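Putative uncharacterized protein TTHB071 (PDB 3AYV) is of unknown function but binds zinc in a TIM barrel of the AP endonuclease 2 family and may take part in protection against oxidative stress. Local coordinates at residues D91-H96 against L129-L134. Numbering follows the deposited sequence.
With ZN (zinc ion), chain E.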
# COMPACT_ATOMS: atom_id res chain seq x y z
N ASP A 91 -2.04 -2.02 12.35
CA ASP A 91 -3.29 -2.73 12.08
C ASP A 91 -3.22 -3.47 10.75
O ASP A 91 -3.75 -4.58 10.62
CB ASP A 91 -4.55 -1.84 12.20
CG ASP A 91 -4.57 -0.65 11.21
OD1 ASP A 91 -3.60 -0.41 10.45
OD2 ASP A 91 -5.62 0.04 11.19
N ARG A 92 -2.49 -2.88 9.79
CA ARG A 92 -2.43 -3.41 8.42
C ARG A 92 -1.00 -3.32 7.88
O ARG A 92 -0.21 -2.48 8.32
CB ARG A 92 -3.35 -2.57 7.51
CG ARG A 92 -4.82 -2.69 7.85
CD ARG A 92 -5.63 -1.47 7.42
NE ARG A 92 -7.05 -1.76 7.64
CZ ARG A 92 -8.05 -1.31 6.88
NH1 ARG A 92 -7.82 -0.55 5.83
NH2 ARG A 92 -9.30 -1.65 7.19
N ALA A 93 -0.68 -4.20 6.91
CA ALA A 93 0.63 -4.16 6.24
C ALA A 93 0.36 -4.31 4.77
O ALA A 93 -0.37 -5.24 4.35
CB ALA A 93 1.56 -5.30 6.74
N VAL A 94 0.95 -3.42 3.98
CA VAL A 94 0.65 -3.37 2.54
C VAL A 94 1.87 -3.88 1.78
O VAL A 94 3.01 -3.58 2.17
CB VAL A 94 0.37 -1.92 2.09
CG1 VAL A 94 0.09 -1.86 0.58
CG2 VAL A 94 -0.84 -1.33 2.87
N PHE A 95 1.64 -4.62 0.69
CA PHE A 95 2.75 -5.15 -0.10
C PHE A 95 2.33 -5.19 -1.57
O PHE A 95 1.13 -5.09 -1.91
CB PHE A 95 3.20 -6.54 0.42
CG PHE A 95 2.26 -7.65 0.04
CD1 PHE A 95 1.09 -7.86 0.78
CD2 PHE A 95 2.52 -8.47 -1.06
CE1 PHE A 95 0.19 -8.85 0.42
CE2 PHE A 95 1.62 -9.48 -1.43
CZ PHE A 95 0.45 -9.68 -0.68
N HIS A 96 3.32 -5.28 -2.46
CA HIS A 96 3.06 -5.37 -3.91
C HIS A 96 3.14 -6.82 -4.37
O HIS A 96 3.77 -7.64 -3.70
CB HIS A 96 4.18 -4.63 -4.67
CG HIS A 96 4.16 -3.15 -4.49
ND1 HIS A 96 5.02 -2.31 -5.17
CD2 HIS A 96 3.38 -2.34 -3.73
CE1 HIS A 96 4.80 -1.06 -4.82
NE2 HIS A 96 3.81 -1.05 -3.94
N LEU A 129 0.34 -12.84 13.98
CA LEU A 129 0.60 -11.52 14.54
C LEU A 129 -0.61 -10.59 14.74
O LEU A 129 -0.51 -9.57 15.42
CB LEU A 129 1.72 -10.80 13.74
CG LEU A 129 3.10 -11.47 13.81
CD1 LEU A 129 4.04 -10.91 12.69
CD2 LEU A 129 3.77 -11.31 15.19
N GLY A 130 -1.74 -10.91 14.12
CA GLY A 130 -2.92 -10.08 14.21
C GLY A 130 -2.84 -8.85 13.32
O GLY A 130 -3.49 -7.85 13.59
N VAL A 131 -2.05 -8.94 12.25
CA VAL A 131 -1.87 -7.85 11.29
C VAL A 131 -2.65 -8.22 10.02
O VAL A 131 -2.53 -9.35 9.52
CB VAL A 131 -0.37 -7.67 10.96
CG1 VAL A 131 -0.15 -6.62 9.84
CG2 VAL A 131 0.44 -7.34 12.25
N ARG A 132 -3.46 -7.29 9.53
CA ARG A 132 -4.25 -7.52 8.31
C ARG A 132 -3.35 -7.27 7.08
O ARG A 132 -2.78 -6.19 6.97
CB ARG A 132 -5.43 -6.55 8.29
CG ARG A 132 -6.25 -6.51 7.00
CD ARG A 132 -6.95 -7.86 6.71
NE ARG A 132 -7.94 -7.73 5.64
CZ ARG A 132 -8.60 -8.76 5.12
NH1 ARG A 132 -8.38 -9.98 5.59
NH2 ARG A 132 -9.48 -8.58 4.13
N LEU A 133 -3.24 -8.26 6.19
CA LEU A 133 -2.32 -8.16 5.03
C LEU A 133 -3.07 -7.65 3.83
O LEU A 133 -4.17 -8.12 3.53
CB LEU A 133 -1.74 -9.54 4.70
CG LEU A 133 -0.51 -9.66 3.81
CD1 LEU A 133 0.71 -8.93 4.44
CD2 LEU A 133 -0.15 -11.12 3.53
N LEU A 134 -2.49 -6.68 3.13
CA LEU A 134 -3.19 -6.06 2.00
C LEU A 134 -2.29 -6.05 0.79
O LEU A 134 -1.17 -5.58 0.86
CB LEU A 134 -3.58 -4.60 2.30
CG LEU A 134 -4.39 -4.39 3.59
CD1 LEU A 134 -4.41 -2.90 3.93
CD2 LEU A 134 -5.80 -4.94 3.37
ZN ZN E . 2.83 0.70 -2.65
O HOH W 1 -5.15 -5.96 12.59
O HOH W 2 2.56 2.72 -2.11
O HOH W 3 4.67 1.96 -3.67
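Strands 92-96 and 132-136 are the fourth and fifth of the eight parallel strands of the TIM barrel, and Arg92, Ala93 and Val94 pair with Arg132, Leu133 and Leu134. The short strand segments run at 22° to each other, with axes 4.7 Å apart at closest approach. Four backbone hydrogen bonds alternate between them. Arg132 N donates to Asp91 O, and Ala93 N to Arg132 O. Leu134 N then binds Ala93 O at 2.8 Å. Phe95 N donates to Leu134 O, and the pairing goes on to Glu136. At the start of the pair, water 1 donates to both Asp91 O and Gly130 O. Gly130 ends helix 120-129 in a Schellman motif.

Arg92, Val94, Arg132 and Leu134 face the barrel interior. Leu134 CD1 lies against Arg92 CB at 3.7 Å and reaches Val94 CG2 at 4.0 Å. The two arginine side chains meet through their aliphatic parts, Arg92 CG to Arg132 CB at 3.9 Å. The guanidinium groups diverge. Glu184 O accepts from Arg92 NH1, while Arg132 NE makes a salt bridge to Glu184 OE1 and Arg132 NH1 hydrogen-bonds Gly155 O.

Ala93 and Leu133 face the helices. Ala93 CB meets Val131 CG1 at 3.8 Å. Phe95 CG sits between its backbone N and carbonyl carbon (chi1 75°), which brings the ring over to Leu133 at about a right angle, CE1 lying 3.6 Å from Leu133 CG.

At the far end His96 NE2 binds a zinc ion at 2.4 Å; His55, Glu136 and two waters complete its coordination. Strand 52-55 flanks strand 92-96 on the side away from 132-136, helix 68-87 packs on Ala93 through Leu82, and strand 185-188 meets Val94 and Leu134 inside the barrel.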